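Local atomic coordinates of putative acyl-CoA N-acyltransferase (Klebsiella pneumoniae subsp. pneumoniae, PDB entry 3LOD), a protein that probably transfers an acyl group from acyl-CoA to an acceptor, in the manner of GNAT-type acyltransferases. Residues 21-26 and 79-84; 65-70 and 97-102; 72-77 and 107-112. All blocks are in the same frame, centred on the assembly; numbering follows the deposited sequence.

Contact 1 of 3, residues 21-26 and 79-84; sequences AALDAW and RVYIDP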
loop_
_atom_site.group_PDB
_atom_site.type_symbol
_atom_site.label_atom_id
_atom_site.label_comp_id
_atom_site.label_asym_id
_atom_site.label_seq_id
_atom_site.Cartn_x
_atom_site.Cartn_y
_atom_site.Cartn_z
ATOM N N ALA A 21 -9.565 -7.562 4.684
ATOM C CA ALA A 21 -9.894 -8.849 5.296
ATOM C C ALA A 21 -9.304 -10.005 4.469
ATOM O O ALA A 21 -8.687 -10.924 5.047
ATOM C CB ALA A 21 -11.373 -8.985 5.462
ATOM N N ALA A 22 -9.470 -9.961 3.146
ATOM C CA ALA A 22 -8.882 -10.997 2.264
ATOM C C ALA A 22 -7.341 -10.987 2.378
ATOM O O ALA A 22 -6.728 -12.047 2.437
ATOM C CB ALA A 22 -9.322 -10.791 0.746
ATOM N N LEU A 23 -6.728 -9.805 2.373
ATOM C CA LEU A 23 -5.272 -9.661 2.592
ATOM C C LEU A 23 -4.861 -10.418 3.854
ATOM O O LEU A 23 -3.960 -11.260 3.785
ATOM C CB LEU A 23 -4.854 -8.176 2.723
ATOM C CG LEU A 23 -3.390 -7.756 3.017
ATOM C CD1 LEU A 23 -2.383 -8.180 1.964
ATOM C CD2 LEU A 23 -3.267 -6.259 3.204
ATOM N N ASP A 24 -5.532 -10.134 4.980
ATOM C CA ASP A 24 -5.183 -10.687 6.260
ATOM C C ASP A 24 -5.460 -12.178 6.299
ATOM O O ASP A 24 -4.763 -12.899 7.036
ATOM C CB ASP A 24 -5.968 -10.021 7.389
ATOM C CG ASP A 24 -5.434 -8.638 7.776
ATOM O OD1 ASP A 24 -4.480 -8.076 7.175
ATOM O OD2 ASP A 24 -6.001 -8.082 8.738
ATOM N N ALA A 25 -6.477 -12.627 5.545
ATOM C CA ALA A 25 -6.847 -14.061 5.526
ATOM C C ALA A 25 -5.780 -14.834 4.784
ATOM O O ALA A 25 -5.391 -15.925 5.212
ATOM C CB ALA A 25 -8.237 -14.320 4.906
ATOM N N TRP A 26 -5.302 -14.265 3.682
ATOM C CA TRP A 26 -4.101 -14.785 3.077
ATOM C C TRP A 26 -2.812 -14.737 3.989
ATOM O O TRP A 26 -2.235 -15.804 4.273
ATOM C CB TRP A 26 -3.882 -14.249 1.664
ATOM C CG TRP A 26 -2.611 -14.766 1.146
ATOM C CD1 TRP A 26 -2.262 -16.101 0.946
ATOM C CD2 TRP A 26 -1.452 -13.994 0.823
ATOM N NE1 TRP A 26 -0.956 -16.182 0.510
ATOM C CE2 TRP A 26 -0.435 -14.912 0.421
ATOM C CE3 TRP A 26 -1.176 -12.619 0.808
ATOM C CZ2 TRP A 26 0.840 -14.489 0.028
ATOM C CZ3 TRP A 26 0.076 -12.199 0.406
ATOM C CH2 TRP A 26 1.076 -13.134 0.026
ATOM N N ARG A 79 -1.185 -1.918 3.829
ATOM C CA ARG A 79 -2.456 -2.451 3.391
ATOM C C ARG A 79 -2.623 -2.500 1.915
ATOM O O ARG A 79 -3.719 -2.255 1.435
ATOM C CB ARG A 79 -3.651 -1.697 3.984
ATOM C CG ARG A 79 -3.670 -1.498 5.503
ATOM C CD ARG A 79 -3.262 -2.727 6.292
ATOM N NE ARG A 79 -4.158 -2.982 7.405
ATOM C CZ ARG A 79 -4.417 -4.213 7.819
ATOM N NH1 ARG A 79 -5.280 -4.422 8.828
ATOM N NH2 ARG A 79 -3.824 -5.240 7.183
ATOM N N VAL A 80 -1.580 -2.866 1.193
ATOM C CA VAL A 80 -1.630 -3.039 -0.256
ATOM C C VAL A 80 -2.032 -4.449 -0.637
ATOM O O VAL A 80 -1.417 -5.434 -0.182
ATOM C CB VAL A 80 -0.219 -2.729 -0.860
ATOM C CG1 VAL A 80 -0.181 -2.943 -2.380
ATOM C CG2 VAL A 80 0.128 -1.311 -0.519
ATOM N N TYR A 81 -3.005 -4.591 -1.520
ATOM C CA TYR A 81 -3.464 -5.924 -1.933
ATOM C C TYR A 81 -4.144 -5.764 -3.266
ATOM O O TYR A 81 -4.828 -4.737 -3.487
ATOM C CB TYR A 81 -4.510 -6.365 -0.959
ATOM C CG TYR A 81 -5.203 -7.678 -1.276
ATOM C CD1 TYR A 81 -4.553 -8.929 -1.044
ATOM C CD2 TYR A 81 -6.539 -7.694 -1.722
ATOM C CE1 TYR A 81 -5.244 -10.165 -1.283
ATOM C CE2 TYR A 81 -7.228 -8.914 -1.955
ATOM C CZ TYR A 81 -6.559 -10.140 -1.732
ATOM O OH TYR A 81 -7.201 -11.343 -1.935
ATOM N N ILE A 82 -3.986 -6.765 -4.134
ATOM C CA ILE A 82 -4.706 -6.877 -5.416
ATOM C C ILE A 82 -5.349 -8.249 -5.418
ATOM O O ILE A 82 -4.648 -9.271 -5.214
ATOM C CB ILE A 82 -3.719 -6.914 -6.599
ATOM C CG1 ILE A 82 -2.805 -5.687 -6.638
ATOM C CG2 ILE A 82 -4.452 -7.214 -7.908
ATOM C CD1 ILE A 82 -3.534 -4.340 -6.697
ATOM N N ASP A 83 -6.672 -8.287 -5.627
ATOM C CA ASP A 83 -7.377 -9.537 -5.770
ATOM C C ASP A 83 -6.752 -10.448 -6.809
ATOM O O ASP A 83 -6.688 -10.078 -7.977
ATOM C CB ASP A 83 -8.782 -9.288 -6.246
ATOM C CG ASP A 83 -9.541 -10.580 -6.423
ATOM O OD1 ASP A 83 -9.980 -11.115 -5.386
ATOM O OD2 ASP A 83 -9.651 -11.095 -7.564
ATOM N N PRO A 84 -6.376 -11.670 -6.411
ATOM C CA PRO A 84 -5.763 -12.746 -7.210
ATOM C C PRO A 84 -6.219 -12.884 -8.683
ATOM O O PRO A 84 -5.417 -13.280 -9.577
ATOM C CB PRO A 84 -6.150 -14.003 -6.417
ATOM C CG PRO A 84 -5.972 -13.498 -4.995
ATOM C CD PRO A 84 -6.669 -12.143 -5.050
#
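Helix 21-26 crosses strand 79-82 almost at a right angle (89°), with the short axes 8.7 Å apart at closest approach and Leu23 lying nearest to Tyr81. Residues 22-24, within one helical turn, meet Arg79, Val80 and Tyr81: Ala22 and Leu23 share Tyr81, while Asp24 reaches Arg79. Leu23 and Tyr81 form the apolar centre. Their side chains slide past each other in opposite directions, and Leu23 CD1 comes 3.8 Å from Tyr81 CD1. The aromatic ring runs alongside the helix backbone, so that Leu23 N sits over one ring face, displaced toward the rim. Tyr81 carries CG anti to its own backbone N (chi1 175°), which sends the ring up from the strand to the helix and leaves its hydroxyl end near Ala22, whose CB is 3.5 Å from Tyr81 OH. Both methyls of Leu23 rest on the strand backbone, CD1 3.6 Å from Val80 O and CD2 3.9 Å from Arg79 CA.

At the margin, a salt bridge spans the gap. Arg79 NH2 donates to Asp24 OD1 over 2.9 Å, meeting the carboxylate on its syn side and close to the guanidinium plane. The Arg79 chain bends at chi2 and chi3 to bring its end there. The two flat groups are turned 28° from each other and share this one bond, for Arg79 NH1 stays 3.7 Å from Asp24 OD2.

Around this joint, Tyr81 also touches Leu19 on the preceding part of helix 14-26, while Arg79 leans on Ile20 and on Leu41 of a loop. The backbones of Tyr81 and Asp83 pair with Cys64 and Val62 of strand 61-69, so the N-terminal helix of this GNAT-type domain is fastened to the C-terminal end of an inner strand of the central sheet.

Contact 2 of 3, residues 65-70 and 97-102; sequences GAIVLS and AALEAK
Leu99 and Ile67 pass each other in opposite directions where helix 91-104 packs on the central sheet of the GNAT fold. This is alpha/beta packing of the usual kind: the axis of helix 97-102 runs only 25° from that of strand 65-69, at a separation of 9.0 Å, and side chains from each fill the layer between. Leu99 lies against Ile67 and against the glycine at Gly65.

The CG1 branch of Ile67 stands beside the backbone N (chi1 -71°) and then runs on extended, so that CD1 is carried out to the helix and lies 3.6 Å from Leu99 CB. Here the tip of one side chain meets the root of the other, and the contact is made by the end methyl alone.

Leu99 in turn reaches the strand two residues before Ile67. Its isobutyl end reaches down over Gly65, which has no side chain to interpose, so both methyls settle against the peptide that links Gly65 to Ala66. CD1 lies 4.1 Å from Gly65 C, and CD2 is 4.0 Å from Ala66 N. Ala66 itself directs its methyl away from the helix, and only its backbone takes part.

The layer continues beyond the pair. Leu99 also touches Ile50 and Leu52 of strand 49-55 and, together with Ile67, Met77 of strand 74-82, so one helical residue spans three adjacent strands. Glu100 turns from the contact toward Tyr131 and Lys151. All the touching residues are buried, and the joint is wholly one of van der Waals fit. At the helix backbone the methyl Ile67 CD1 stands 3.4 Å from Leu99 O.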
loop_
_atom_site.group_PDB
_atom_site.type_symbol
_atom_site.label_atom_id
_atom_site.label_comp_id
_atom_site.label_asym_id
_atom_site.label_seq_id
_atom_site.Cartn_x
_atom_site.Cartn_y
_atom_site.Cartn_z
ATOM N N GLY A 65 -4.736 0.251 -1.427
ATOM C CA GLY A 65 -3.543 0.464 -0.600
ATOM C C GLY A 65 -3.608 1.818 0.072
ATOM O O GLY A 65 -4.501 2.636 -0.215
ATOM N N ALA A 66 -2.657 2.072 0.963
ATOM C CA ALA A 66 -2.751 3.256 1.800
ATOM C C ALA A 66 -1.392 3.711 2.299
ATOM O O ALA A 66 -0.414 2.900 2.391
ATOM C CB ALA A 66 -3.656 3.004 2.959
ATOM N N ILE A 67 -1.327 5.002 2.595
ATOM C CA ILE A 67 -0.118 5.606 3.120
ATOM C C ILE A 67 -0.529 6.411 4.322
ATOM O O ILE A 67 -1.480 7.209 4.252
ATOM C CB ILE A 67 0.535 6.541 2.093
ATOM C CG1 ILE A 67 1.148 5.714 0.977
ATOM C CG2 ILE A 67 1.595 7.447 2.764
ATOM C CD1 ILE A 67 1.558 6.540 -0.216
ATOM N N VAL A 68 0.190 6.200 5.416
ATOM C CA VAL A 68 0.023 6.974 6.641
ATOM C C VAL A 68 1.173 7.948 6.710
ATOM O O VAL A 68 2.339 7.502 6.756
ATOM C CB VAL A 68 0.135 6.071 7.851
ATOM C CG1 VAL A 68 0.127 6.922 9.183
ATOM C CG2 VAL A 68 -0.974 5.014 7.833
ATOM N N LEU A 69 0.855 9.257 6.708
ATOM C CA LEU A 69 1.834 10.360 6.740
ATOM C C LEU A 69 2.184 10.913 8.127
ATOM O O LEU A 69 1.312 11.181 8.945
ATOM C CB LEU A 69 1.302 11.532 5.964
ATOM C CG LEU A 69 0.776 11.389 4.562
ATOM C CD1 LEU A 69 -0.109 12.606 4.331
ATOM C CD2 LEU A 69 1.981 11.445 3.712
ATOM N N SER A 70 3.471 11.171 8.352
ATOM C CA SER A 70 3.958 11.653 9.619
ATOM C C SER A 70 4.220 13.141 9.469
ATOM O O SER A 70 4.256 13.670 8.350
ATOM C CB SER A 70 5.253 10.937 9.934
ATOM O OG SER A 70 6.380 11.665 9.428
ATOM N N ALA A 97 2.119 3.760 -8.156
ATOM C CA ALA A 97 2.445 5.087 -8.715
ATOM C C ALA A 97 1.443 6.134 -8.276
ATOM O O ALA A 97 1.760 7.304 -8.139
ATOM C CB ALA A 97 2.480 5.031 -10.193
ATOM N N ALA A 98 0.211 5.697 -8.061
ATOM C CA ALA A 98 -0.864 6.611 -7.751
ATOM C C ALA A 98 -0.770 7.035 -6.292
ATOM O O ALA A 98 -1.122 8.186 -5.958
ATOM C CB ALA A 98 -2.191 5.975 -8.047
ATOM N N LEU A 99 -0.292 6.132 -5.421
ATOM C CA LEU A 99 -0.118 6.447 -4.005
ATOM C C LEU A 99 1.084 7.389 -3.834
ATOM O O LEU A 99 1.074 8.335 -3.034
ATOM C CB LEU A 99 0.093 5.159 -3.183
ATOM C CG LEU A 99 -1.148 4.264 -2.976
ATOM C CD1 LEU A 99 -0.740 2.838 -2.657
ATOM C CD2 LEU A 99 -2.004 4.798 -1.859
ATOM N N GLU A 100 2.130 7.103 -4.586
ATOM C CA GLU A 100 3.288 7.987 -4.627
ATOM C C GLU A 100 2.832 9.357 -5.088
ATOM O O GLU A 100 3.144 10.389 -4.447
ATOM C CB GLU A 100 4.380 7.421 -5.556
ATOM C CG GLU A 100 4.863 6.065 -5.113
ATOM C CD GLU A 100 5.922 5.495 -6.038
ATOM O OE1 GLU A 100 6.033 5.954 -7.202
ATOM O OE2 GLU A 100 6.653 4.583 -5.590
ATOM N N ALA A 101 2.073 9.412 -6.177
ATOM C CA ALA A 101 1.697 10.776 -6.646
ATOM C C ALA A 101 0.965 11.522 -5.512
ATOM O O ALA A 101 1.274 12.685 -5.227
ATOM C CB ALA A 101 0.902 10.790 -7.988
ATOM N N LYS A 102 0.053 10.842 -4.818
ATOM C CA LYS A 102 -0.698 11.506 -3.759
ATOM C C LYS A 102 0.184 11.902 -2.576
ATOM O O LYS A 102 -0.069 12.920 -1.906
ATOM C CB LYS A 102 -1.972 10.730 -3.367
ATOM C CG LYS A 102 -3.032 10.922 -4.471
ATOM C CD LYS A 102 -4.509 11.151 -4.013
ATOM C CE LYS A 102 -4.725 12.451 -3.224
ATOM N NZ LYS A 102 -6.184 12.720 -2.890
#

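Contact 3 of 3, residues 72-77 and 107-112; sequences EGFGEM and DCHTLR
Phe74, with CG beside its backbone N (chi1 -64°), and His109, with CG between its backbone N and carbonyl carbon (chi1 57°), turn their rings to the same side of the sheet, where Arg112 folds back by bends at chi2 and chi3 to join them. The result is a row of three flat groups with the phenyl ring in the middle. His109 presents its edge to one face of Phe74 in a T-shaped pair, planes 75° apart, with CE1 over the ring centre and 3.6 Å from Phe74 CZ. Against the opposite face lies the guanidinium of Arg112, stacked and only moderately tilted, over the side of the ring at CD2; Arg112 CZ is 3.4 Å from Phe74 CD2. Thr110 CB approaches the CD2-CE2 part of the ring obliquely, 3.7 Å from Phe74 CD2.

The imidazole is held from several directions. His109 NE2 donates to Glu72 O at 2.8 Å along a lone pair of that carbonyl, and its ND1 shares a hydrogen bond of 2.9 Å with Thr110 OG1. Gly73 O lies over the centre of the imidazole face while accepting from His109 N. With both ring nitrogens engaged, the rotation of His109 is fixed.

Below these side chains the backbones pair in parallel register, Phe74 with Thr110, Gly75 with Leu111, Glu76 with Arg112. Gly75 N donates to Thr110 O, Arg112 N to Gly75 O at 2.9 Å, and Met77 N to Arg112 O, also at 2.9 Å. Glu76 sends its carboxylate on to Tyr140.

Asp107 is the C' residue of a Schellman motif that ends helix 91-104. Strand 74-82, this helix and strand 110-116 thus make a beta-alpha-beta crossover. The paired starts of its parallel strands are consistent with the GNAT fold, whose equivalent strands diverge further on, in relatives opening the acyl-CoA cleft.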
loop_
_atom_site.group_PDB
_atom_site.type_symbol
_atom_site.label_atom_id
_atom_site.label_comp_id
_atom_site.label_asym_id
_atom_site.label_seq_id
_atom_site.Cartn_x
_atom_site.Cartn_y
_atom_site.Cartn_z
ATOM N N GLU A 72 6.977 14.689 9.952
ATOM C CA GLU A 72 8.290 15.017 9.379
ATOM C C GLU A 72 8.462 14.662 7.885
ATOM O O GLU A 72 9.599 14.603 7.388
ATOM C CB GLU A 72 9.428 14.436 10.218
ATOM C CG GLU A 72 9.493 14.995 11.615
ATOM C CD GLU A 72 9.564 16.536 11.666
ATOM O OE1 GLU A 72 10.255 17.168 10.802
ATOM O OE2 GLU A 72 8.912 17.115 12.580
ATOM N N GLY A 73 7.347 14.433 7.175
ATOM C CA GLY A 73 7.422 14.161 5.747
ATOM C C GLY A 73 7.726 12.722 5.328
ATOM O O GLY A 73 7.869 12.452 4.115
ATOM N N PHE A 74 7.840 11.795 6.287
ATOM C CA PHE A 74 7.794 10.366 5.973
ATOM C C PHE A 74 6.344 9.913 5.805
ATOM O O PHE A 74 5.421 10.549 6.305
ATOM C CB PHE A 74 8.482 9.542 7.062
ATOM C CG PHE A 74 9.944 9.833 7.160
ATOM C CD1 PHE A 74 10.405 10.906 7.918
ATOM C CD2 PHE A 74 10.852 9.129 6.404
ATOM C CE1 PHE A 74 11.750 11.227 7.981
ATOM C CE2 PHE A 74 12.221 9.450 6.483
ATOM C CZ PHE A 74 12.645 10.499 7.254
ATOM N N GLY A 75 6.164 8.844 5.049
ATOM C CA GLY A 75 4.874 8.249 4.784
ATOM C C GLY A 75 5.118 6.756 4.964
ATOM O O GLY A 75 6.186 6.226 4.567
ATOM N N GLU A 76 4.179 6.065 5.598
ATOM C CA GLU A 76 4.316 4.641 5.620
ATOM C C GLU A 76 3.248 4.032 4.707
ATOM O O GLU A 76 2.045 4.324 4.880
ATOM C CB GLU A 76 4.210 4.119 7.022
ATOM C CG GLU A 76 4.219 2.642 6.996
ATOM C CD GLU A 76 4.057 2.003 8.340
ATOM O OE1 GLU A 76 4.132 2.705 9.405
ATOM O OE2 GLU A 76 3.903 0.780 8.326
ATOM N N MET A 77 3.688 3.197 3.769
ATOM C CA MET A 77 2.810 2.419 2.838
ATOM C C MET A 77 2.393 1.074 3.439
ATOM O O MET A 77 3.224 0.259 3.916
ATOM C CB MET A 77 3.483 2.147 1.495
ATOM C CG MET A 77 2.477 1.652 0.489
ATOM S SD MET A 77 2.967 1.770 -1.249
ATOM C CE MET A 77 3.123 3.472 -1.399
ATOM N N ASP A 107 3.672 16.763 0.220
ATOM C CA ASP A 107 5.080 17.039 0.550
ATOM C C ASP A 107 5.835 15.872 1.118
ATOM O O ASP A 107 6.867 16.076 1.765
ATOM C CB ASP A 107 5.227 18.187 1.547
ATOM C CG ASP A 107 4.769 19.515 0.983
ATOM O OD1 ASP A 107 4.793 19.646 -0.255
ATOM O OD2 ASP A 107 4.405 20.417 1.789
ATOM N N CYS A 108 5.336 14.666 0.917
ATOM C CA CYS A 108 5.972 13.540 1.522
ATOM C C CYS A 108 7.269 13.331 0.737
ATOM O O CYS A 108 7.254 13.332 -0.494
ATOM C CB CYS A 108 5.072 12.317 1.408
ATOM S SG CYS A 108 5.947 10.776 1.930
ATOM N N HIS A 109 8.382 13.109 1.431
ATOM C CA HIS A 109 9.629 12.976 0.742
ATOM C C HIS A 109 10.232 11.556 0.703
ATOM O O HIS A 109 11.128 11.267 -0.114
ATOM C CB HIS A 109 10.595 13.958 1.384
ATOM C CG HIS A 109 10.779 13.752 2.862
ATOM N ND1 HIS A 109 11.437 12.659 3.395
ATOM C CD2 HIS A 109 10.435 14.525 3.918
ATOM C CE1 HIS A 109 11.485 12.771 4.714
ATOM N NE2 HIS A 109 10.875 13.891 5.054
ATOM N N THR A 110 9.784 10.680 1.590
ATOM C CA THR A 110 10.327 9.318 1.652
ATOM C C THR A 110 9.163 8.423 2.016
ATOM O O THR A 110 8.388 8.742 2.958
ATOM C CB THR A 110 11.351 9.204 2.744
ATOM O OG1 THR A 110 12.422 10.127 2.486
ATOM C CG2 THR A 110 11.933 7.857 2.787
ATOM N N LEU A 111 9.006 7.335 1.250
ATOM C CA LEU A 111 8.037 6.307 1.592
ATOM C C LEU A 111 8.721 5.124 2.128
ATOM O O LEU A 111 9.643 4.669 1.501
ATOM C CB LEU A 111 7.318 5.833 0.360
ATOM C CG LEU A 111 5.992 6.486 0.182
ATOM C CD1 LEU A 111 5.311 5.669 -0.873
ATOM C CD2 LEU A 111 5.226 6.482 1.536
ATOM N N ARG A 112 8.243 4.583 3.238
ATOM C CA ARG A 112 8.786 3.343 3.754
ATOM C C ARG A 112 7.706 2.322 3.905
ATOM O O ARG A 112 6.543 2.697 4.034
ATOM C CB ARG A 112 9.312 3.569 5.149
ATOM C CG ARG A 112 10.116 4.746 5.233
ATOM C CD ARG A 112 9.817 5.424 6.515
ATOM N NE ARG A 112 11.094 5.818 7.030
ATOM C CZ ARG A 112 11.260 6.301 8.241
ATOM N NH1 ARG A 112 10.178 6.481 9.013
ATOM N NH2 ARG A 112 12.492 6.648 8.635
#

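In the fold
From the N terminus, helix 14-26 comes first, and contact 1 closes the longest loop by bringing 21-26 to 79-84 across 52 intervening residues. Within that span, strand 61-69 opens contact 2 and the start of strand 74-82 opens contact 3. These close later, on helix 91-104 and at the entry to strand 110-116, across 26 and 29 residues. None nests in another: all three cross. Contacts 1 and 3 grip opposite ends of strand 74-82, their centres about 23 Å apart, whereas contacts 2 and 3 lie about 8 Å apart and touch through Ile67 and Met77. Together they tie the N-terminal helix, the middle of the sheet and the crossover helix into one domain.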